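Local coordinates for protein triosephosphate isomerase (PDB 4O4V) that probably interconverts D-glyceraldehyde 3-phosphate and dihydroxyacetone phosphate as a homodimeric TIM-barrel isomerase of glycolysis and gluconeogenesis, at residues 57-62 / 87-92; 120-125 / 159-164. One frame throughout, in Å; residues are numbered along the deposited sequence. Where two conformers were deposited one is given.

Contact 1 (57-62 / 87-92); sequences DWKVSA and IEWTIL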
loop_
_atom_site.group_PDB
_atom_site.type_symbol
_atom_site.label_atom_id
_atom_site.label_comp_id
_atom_site.label_asym_id
_atom_site.label_seq_id
_atom_site.Cartn_x
_atom_site.Cartn_y
_atom_site.Cartn_z
ATOM N N ASP A 57 10.617 -24.312 2.592
ATOM C CA ASP A 57 9.487 -25.192 2.343
ATOM C C ASP A 57 8.119 -24.490 2.462
ATOM O O ASP A 57 7.099 -25.095 2.159
ATOM C CB ASP A 57 9.540 -26.446 3.233
ATOM C CG ASP A 57 9.540 -26.159 4.726
ATOM O OD1 ASP A 57 10.063 -25.121 5.164
ATOM O OD2 ASP A 57 9.023 -26.991 5.494
ATOM N N TRP A 58 8.103 -23.258 2.943
ATOM C CA TRP A 58 6.916 -22.409 2.950
ATOM C C TRP A 58 7.115 -21.313 1.927
ATOM O O TRP A 58 8.232 -21.102 1.424
ATOM C CB TRP A 58 6.728 -21.821 4.329
ATOM C CG TRP A 58 6.414 -22.791 5.424
ATOM C CD1 TRP A 58 6.364 -24.159 5.351
ATOM C CD2 TRP A 58 6.046 -22.457 6.762
ATOM N NE1 TRP A 58 6.010 -24.680 6.579
ATOM C CE2 TRP A 58 5.801 -23.651 7.467
ATOM C CE3 TRP A 58 5.906 -21.246 7.426
ATOM C CZ2 TRP A 58 5.439 -23.653 8.809
ATOM C CZ3 TRP A 58 5.543 -21.243 8.746
ATOM C CH2 TRP A 58 5.311 -22.425 9.432
ATOM N N LYS A 59 6.061 -20.597 1.597
ATOM C CA LYS A 59 6.141 -19.494 0.637
ATOM C C LYS A 59 5.634 -18.199 1.230
ATOM O O LYS A 59 4.773 -18.186 2.114
ATOM C CB LYS A 59 5.352 -19.839 -0.627
ATOM C CG LYS A 59 5.953 -20.962 -1.452
ATOM C CD LYS A 59 7.244 -20.585 -2.084
ATOM C CE LYS A 59 7.720 -21.713 -3.014
ATOM N NZ LYS A 59 9.017 -21.403 -3.656
ATOM N N VAL A 60 6.168 -17.103 0.728
ATOM C CA VAL A 60 5.797 -15.754 1.131
ATOM C C VAL A 60 4.681 -15.222 0.240
ATOM O O VAL A 60 4.616 -15.516 -0.962
ATOM C CB VAL A 60 7.061 -14.873 1.051
ATOM C CG1 VAL A 60 6.764 -13.433 1.403
ATOM C CG2 VAL A 60 8.122 -15.378 2.000
ATOM N N SER A 61 3.820 -14.387 0.813
ATOM C CA SER A 61 2.751 -13.720 0.094
ATOM C C SER A 61 2.676 -12.246 0.418
ATOM O O SER A 61 2.887 -11.820 1.553
ATOM C CB SER A 61 1.408 -14.348 0.504
ATOM O OG SER A 61 0.302 -13.810 -0.192
ATOM N N ALA A 62 2.351 -11.453 -0.601
ATOM C CA ALA A 62 1.881 -10.100 -0.352
ATOM C C ALA A 62 0.467 -10.084 0.178
ATOM O O ALA A 62 -0.267 -11.084 0.102
ATOM C CB ALA A 62 1.957 -9.280 -1.635
ATOM N N ILE A 87 8.801 -13.724 -4.908
ATOM C CA ILE A 87 7.528 -13.935 -4.196
ATOM C C ILE A 87 6.437 -14.222 -5.199
ATOM O O ILE A 87 6.322 -13.523 -6.196
ATOM C CB ILE A 87 7.199 -12.697 -3.355
ATOM C CG1 ILE A 87 8.278 -12.497 -2.285
ATOM C CG2 ILE A 87 5.808 -12.819 -2.748
ATOM C CD1 ILE A 87 8.258 -11.148 -1.639
ATOM N N GLU A 88 5.640 -15.254 -4.936
ATOM C CA GLU A 88 4.705 -15.804 -5.898
ATOM C C GLU A 88 3.227 -15.653 -5.565
ATOM O O GLU A 88 2.396 -16.059 -6.382
ATOM C CB GLU A 88 4.982 -17.345 -6.068
ATOM C CG GLU A 88 6.480 -17.827 -6.020
ATOM C CD GLU A 88 6.647 -19.357 -5.808
ATOM O OE1 GLU A 88 5.641 -20.108 -5.925
ATOM O OE2 GLU A 88 7.799 -19.789 -5.512
ATOM N N TRP A 89 2.892 -15.192 -4.363
ATOM C CA TRP A 89 1.524 -15.172 -3.850
ATOM C C TRP A 89 1.114 -13.759 -3.497
ATOM O O TRP A 89 1.912 -12.940 -3.062
ATOM C CB TRP A 89 1.429 -15.998 -2.574
ATOM C CG TRP A 89 1.347 -17.486 -2.760
ATOM C CD1 TRP A 89 2.389 -18.366 -2.710
ATOM C CD2 TRP A 89 0.175 -18.263 -3.018
ATOM N NE1 TRP A 89 1.930 -19.640 -2.905
ATOM C CE2 TRP A 89 0.580 -19.601 -3.119
ATOM C CE3 TRP A 89 -1.177 -17.953 -3.187
ATOM C CZ2 TRP A 89 -0.309 -20.632 -3.384
ATOM C CZ3 TRP A 89 -2.072 -18.971 -3.457
ATOM C CH2 TRP A 89 -1.636 -20.298 -3.538
ATOM N N THR A 90 -0.194 -13.516 -3.606
ATOM C CA THR A 90 -0.827 -12.364 -2.969
ATOM C C THR A 90 -2.220 -12.715 -2.484
ATOM O O THR A 90 -2.935 -13.513 -3.107
ATOM C CB THR A 90 -0.902 -11.123 -3.897
ATOM O OG1 THR A 90 -1.308 -9.970 -3.138
ATOM C CG2 THR A 90 -1.788 -11.334 -5.087
ATOM N N ILE A 91 -2.625 -12.080 -1.394
ATOM C CA ILE A 91 -4.039 -11.986 -0.999
ATOM C C ILE A 91 -4.712 -10.915 -1.826
ATOM O O ILE A 91 -4.087 -9.889 -2.125
ATOM C CB ILE A 91 -4.161 -11.674 0.510
ATOM C CG1 ILE A 91 -3.445 -12.744 1.349
ATOM C CG2 ILE A 91 -5.613 -11.529 0.963
ATOM C CD1 ILE A 91 -3.337 -12.411 2.824
ATOM N N LEU A 92 -5.980 -11.130 -2.179
ATOM C CA LEU A 92 -6.816 -10.120 -2.830
ATOM C C LEU A 92 -8.180 -10.094 -2.197
ATOM O O LEU A 92 -8.737 -11.143 -1.870
ATOM C CB LEU A 92 -6.988 -10.435 -4.333
ATOM C CG LEU A 92 -5.745 -10.316 -5.205
ATOM C CD1 LEU A 92 -6.086 -10.717 -6.629
ATOM C CD2 LEU A 92 -5.206 -8.913 -5.154
HETATM O O HOH W 1 6.118 -16.931 -2.714
#
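Ala-62 meets Trp-89 and Ile-91 through its backbone: Ala-62 N gives its hydrogen to Trp-89 O (2.9 Å), and Ala-62 O takes the N-H of Ile-91 at 3.0 Å. Ala-62 O accepts a second bond, from Ser-61 OG at 2.8 Å; with OG anti to the backbone N (chi1 -177°), the hydroxyl lies beside its own carbonyl carbon and can reach forward to the next residue's oxygen. Within 87-92, Thr-90 OG1 likewise donates to Ile-91 O (3.0 Å). Upstream the strands splay, and a water fills in for direct pairing: it donates to Val-60 O at 2.7 Å and accepts from Glu-88 N. The CG2 methyl of Ile-87 also packs on Val-60 O, and Val-60 CG1 meets the CG1-CD1 arm of Ile-87. At the exposed end, Lys-59 NZ forms a salt bridge with Glu-88 OE2 (2.7 Å), reaching it on the syn side but 30° out of the carboxylate plane. The lysine bends at chi2 (-68°), bringing CD and CE alongside that oxygen as well, while its CB lies obliquely near the Trp-89 ring. Val-60 O sits at the edge of this indole. Strands 59-62 and 89-92 run parallel, flanking helix 79-83 in the sequence: a beta-alpha-beta unit of the TIM barrel.

Contact 2 (120-125 / 159-164); sequences MKIIYC and DDVVIA
Lys-121 turns CG beside its backbone N (chi1 -58°) and then runs extended to NZ, while Asp-160 has chi1 -71° and a chi2 near zero (-10°); the two side chains thus meet with the lysine methylenes against the carboxylate. Lys-121 CE lies 3.6 Å from Asp-160 OD1, but Lys-121 NZ stays 4.4 Å from that oxygen, too far for a direct salt bridge. A water joins the charges instead, accepting from Lys-121 NZ and donating to Asp-160 OD1, both at 2.9 Å. A second water lies between Met-120 O and Asp-160 OD2. Further along, the parallel strands are bonded alternately: Ile-122 N to Asp-160 O (3.0 Å), Val-162 N to Ile-122 O, Tyr-124 N to Val-162 O (2.8 Å), and Ala-164 N to Tyr-124 O. On one face of the sheet Ala-164 CB touches both Ile-123 CG2 and Cys-125 SG, each at 4.1 Å; on the other, Ile-122 CG1 approaches Val-161 CG2, with the Tyr-124 ring leading off toward helices 105-117 and 138-149. Apolar side chains clothe a backbone joined by four hydrogen bonds between these barrel strands, while the charges are confined to the N-terminal end, where water probably softens their attraction.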
loop_
_atom_site.group_PDB
_atom_site.type_symbol
_atom_site.label_atom_id
_atom_site.label_comp_id
_atom_site.label_asym_id
_atom_site.label_seq_id
_atom_site.Cartn_x
_atom_site.Cartn_y
_atom_site.Cartn_z
ATOM N N MET A 120 1.458 -14.860 -10.822
ATOM C CA MET A 120 1.129 -14.956 -9.409
ATOM C C MET A 120 0.123 -16.037 -9.168
ATOM O O MET A 120 -0.628 -16.465 -10.042
ATOM C CB MET A 120 0.509 -13.673 -8.908
ATOM C CG MET A 120 1.404 -12.499 -9.072
ATOM S SD MET A 120 2.904 -12.566 -8.085
ATOM C CE MET A 120 2.335 -12.453 -6.395
ATOM N N LYS A 121 0.087 -16.425 -7.913
ATOM C CA LYS A 121 -1.004 -17.183 -7.341
ATOM C C LYS A 121 -1.753 -16.300 -6.370
ATOM O O LYS A 121 -1.142 -15.408 -5.759
ATOM C CB LYS A 121 -0.456 -18.407 -6.610
ATOM C CG LYS A 121 0.363 -19.334 -7.501
ATOM C CD LYS A 121 0.946 -20.505 -6.709
ATOM C CE LYS A 121 1.746 -21.468 -7.600
ATOM N NZ LYS A 121 2.031 -22.717 -6.859
ATOM N N ILE A 122 -3.064 -16.514 -6.223
ATOM C CA ILE A 122 -3.890 -15.623 -5.453
ATOM C C ILE A 122 -4.703 -16.331 -4.397
ATOM O O ILE A 122 -5.174 -17.468 -4.615
ATOM C CB ILE A 122 -4.831 -14.761 -6.340
ATOM C CG1 ILE A 122 -5.919 -15.567 -7.045
ATOM C CG2 ILE A 122 -4.016 -13.955 -7.353
ATOM C CD1 ILE A 122 -6.930 -14.729 -7.848
ATOM N N ILE A 123 -4.907 -15.651 -3.275
ATOM C CA ILE A 123 -5.868 -16.036 -2.259
ATOM C C ILE A 123 -6.960 -14.982 -2.325
ATOM O O ILE A 123 -6.774 -13.838 -1.860
ATOM C CB ILE A 123 -5.263 -16.102 -0.858
ATOM C CG1 ILE A 123 -4.086 -17.079 -0.786
ATOM C CG2 ILE A 123 -6.336 -16.452 0.175
ATOM C CD1 ILE A 123 -3.214 -16.885 0.434
ATOM N N TYR A 124 -8.074 -15.322 -2.955
ATOM C CA TYR A 124 -9.151 -14.362 -3.247
ATOM C C TYR A 124 -10.228 -14.481 -2.173
ATOM O O TYR A 124 -10.776 -15.583 -1.974
ATOM C CB TYR A 124 -9.733 -14.633 -4.632
ATOM C CG TYR A 124 -10.600 -13.517 -5.159
ATOM C CD1 TYR A 124 -11.935 -13.451 -4.863
ATOM C CD2 TYR A 124 -10.055 -12.516 -5.953
ATOM C CE1 TYR A 124 -12.743 -12.411 -5.389
ATOM C CE2 TYR A 124 -10.836 -11.513 -6.468
ATOM C CZ TYR A 124 -12.163 -11.455 -6.179
ATOM O OH TYR A 124 -12.897 -10.432 -6.751
ATOM N N CYS A 125 -10.528 -13.402 -1.473
ATOM C CA CYS A 125 -11.426 -13.427 -0.332
ATOM C C CYS A 125 -12.809 -12.929 -0.671
ATOM O O CYS A 125 -12.974 -12.021 -1.475
ATOM C CB CYS A 125 -10.834 -12.534 0.776
ATOM S SG CYS A 125 -9.188 -12.983 1.352
ATOM N N ASP A 159 -5.466 -23.626 -11.229
ATOM C CA ASP A 159 -4.488 -24.245 -10.343
ATOM C C ASP A 159 -3.828 -23.237 -9.423
ATOM O O ASP A 159 -3.298 -23.627 -8.391
ATOM C CB ASP A 159 -3.364 -24.971 -11.125
ATOM C CG ASP A 159 -3.817 -26.214 -11.842
ATOM O OD1 ASP A 159 -4.787 -26.862 -11.426
ATOM O OD2 ASP A 159 -3.143 -26.564 -12.829
ATOM N N ASP A 160 -3.902 -21.952 -9.768
ATOM C CA ASP A 160 -3.237 -20.866 -9.051
ATOM C C ASP A 160 -4.200 -19.992 -8.258
ATOM O O ASP A 160 -3.818 -18.908 -7.826
ATOM C CB ASP A 160 -2.451 -20.058 -10.074
ATOM C CG ASP A 160 -1.241 -20.803 -10.604
ATOM O OD1 ASP A 160 -0.859 -21.866 -10.078
ATOM O OD2 ASP A 160 -0.661 -20.293 -11.571
ATOM N N VAL A 161 -5.412 -20.481 -8.026
ATOM C CA VAL A 161 -6.436 -19.789 -7.276
ATOM C C VAL A 161 -6.806 -20.558 -6.023
ATOM O O VAL A 161 -7.103 -21.751 -6.094
ATOM C CB VAL A 161 -7.706 -19.583 -8.131
ATOM C CG1 VAL A 161 -8.848 -18.946 -7.353
ATOM C CG2 VAL A 161 -7.389 -18.757 -9.357
ATOM N N VAL A 162 -6.820 -19.864 -4.891
ATOM C CA VAL A 162 -7.382 -20.339 -3.635
ATOM C C VAL A 162 -8.445 -19.325 -3.226
ATOM O O VAL A 162 -8.232 -18.121 -3.438
ATOM C CB VAL A 162 -6.264 -20.442 -2.568
ATOM C CG1 VAL A 162 -6.802 -20.729 -1.185
ATOM C CG2 VAL A 162 -5.230 -21.492 -2.981
ATOM N N ILE A 163 -9.566 -19.767 -2.676
ATOM C CA ILE A 163 -10.630 -18.852 -2.244
ATOM C C ILE A 163 -10.755 -18.915 -0.738
ATOM O O ILE A 163 -10.738 -20.007 -0.179
ATOM C CB ILE A 163 -11.972 -19.259 -2.906
ATOM C CG1 ILE A 163 -11.868 -19.170 -4.432
ATOM C CG2 ILE A 163 -13.105 -18.399 -2.372
ATOM C CD1 ILE A 163 -13.028 -19.772 -5.170
ATOM N N ALA A 164 -10.872 -17.775 -0.073
ATOM C CA ALA A 164 -11.092 -17.720 1.370
ATOM C C ALA A 164 -12.451 -17.118 1.678
ATOM O O ALA A 164 -12.789 -16.030 1.172
ATOM C CB ALA A 164 -9.998 -16.935 2.056
HETATM O O HOH W 2 -0.176 -17.716 -12.239
HETATM O O HOH W 3 -0.214 -24.002 -8.266
#

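In the fold
Contacts 1 and 2 are successive parts of one parallel barrel sheet, in the order 59-62, 89-92, 121-126, 161-165. Strands 89-92 and 121-126 join them: Glu-88 O probably accepts from Lys-121 N, Leu-92 N probably gives to Ile-123 O, and Trp-89 touches Lys-121, Ile-123 and Val-162. The centres of the two contacts lie about 10 Å apart, and both contacts are largely buried, contact 2 nearer the centre of the chain (about 7 Å against 10 Å). In each, charged side chains gather at the N-terminal end of the strands, but contact 1 closes there with a direct salt bridge and contact 2 through water. Contact 2 also has more backbone bonds between its segments, four against two.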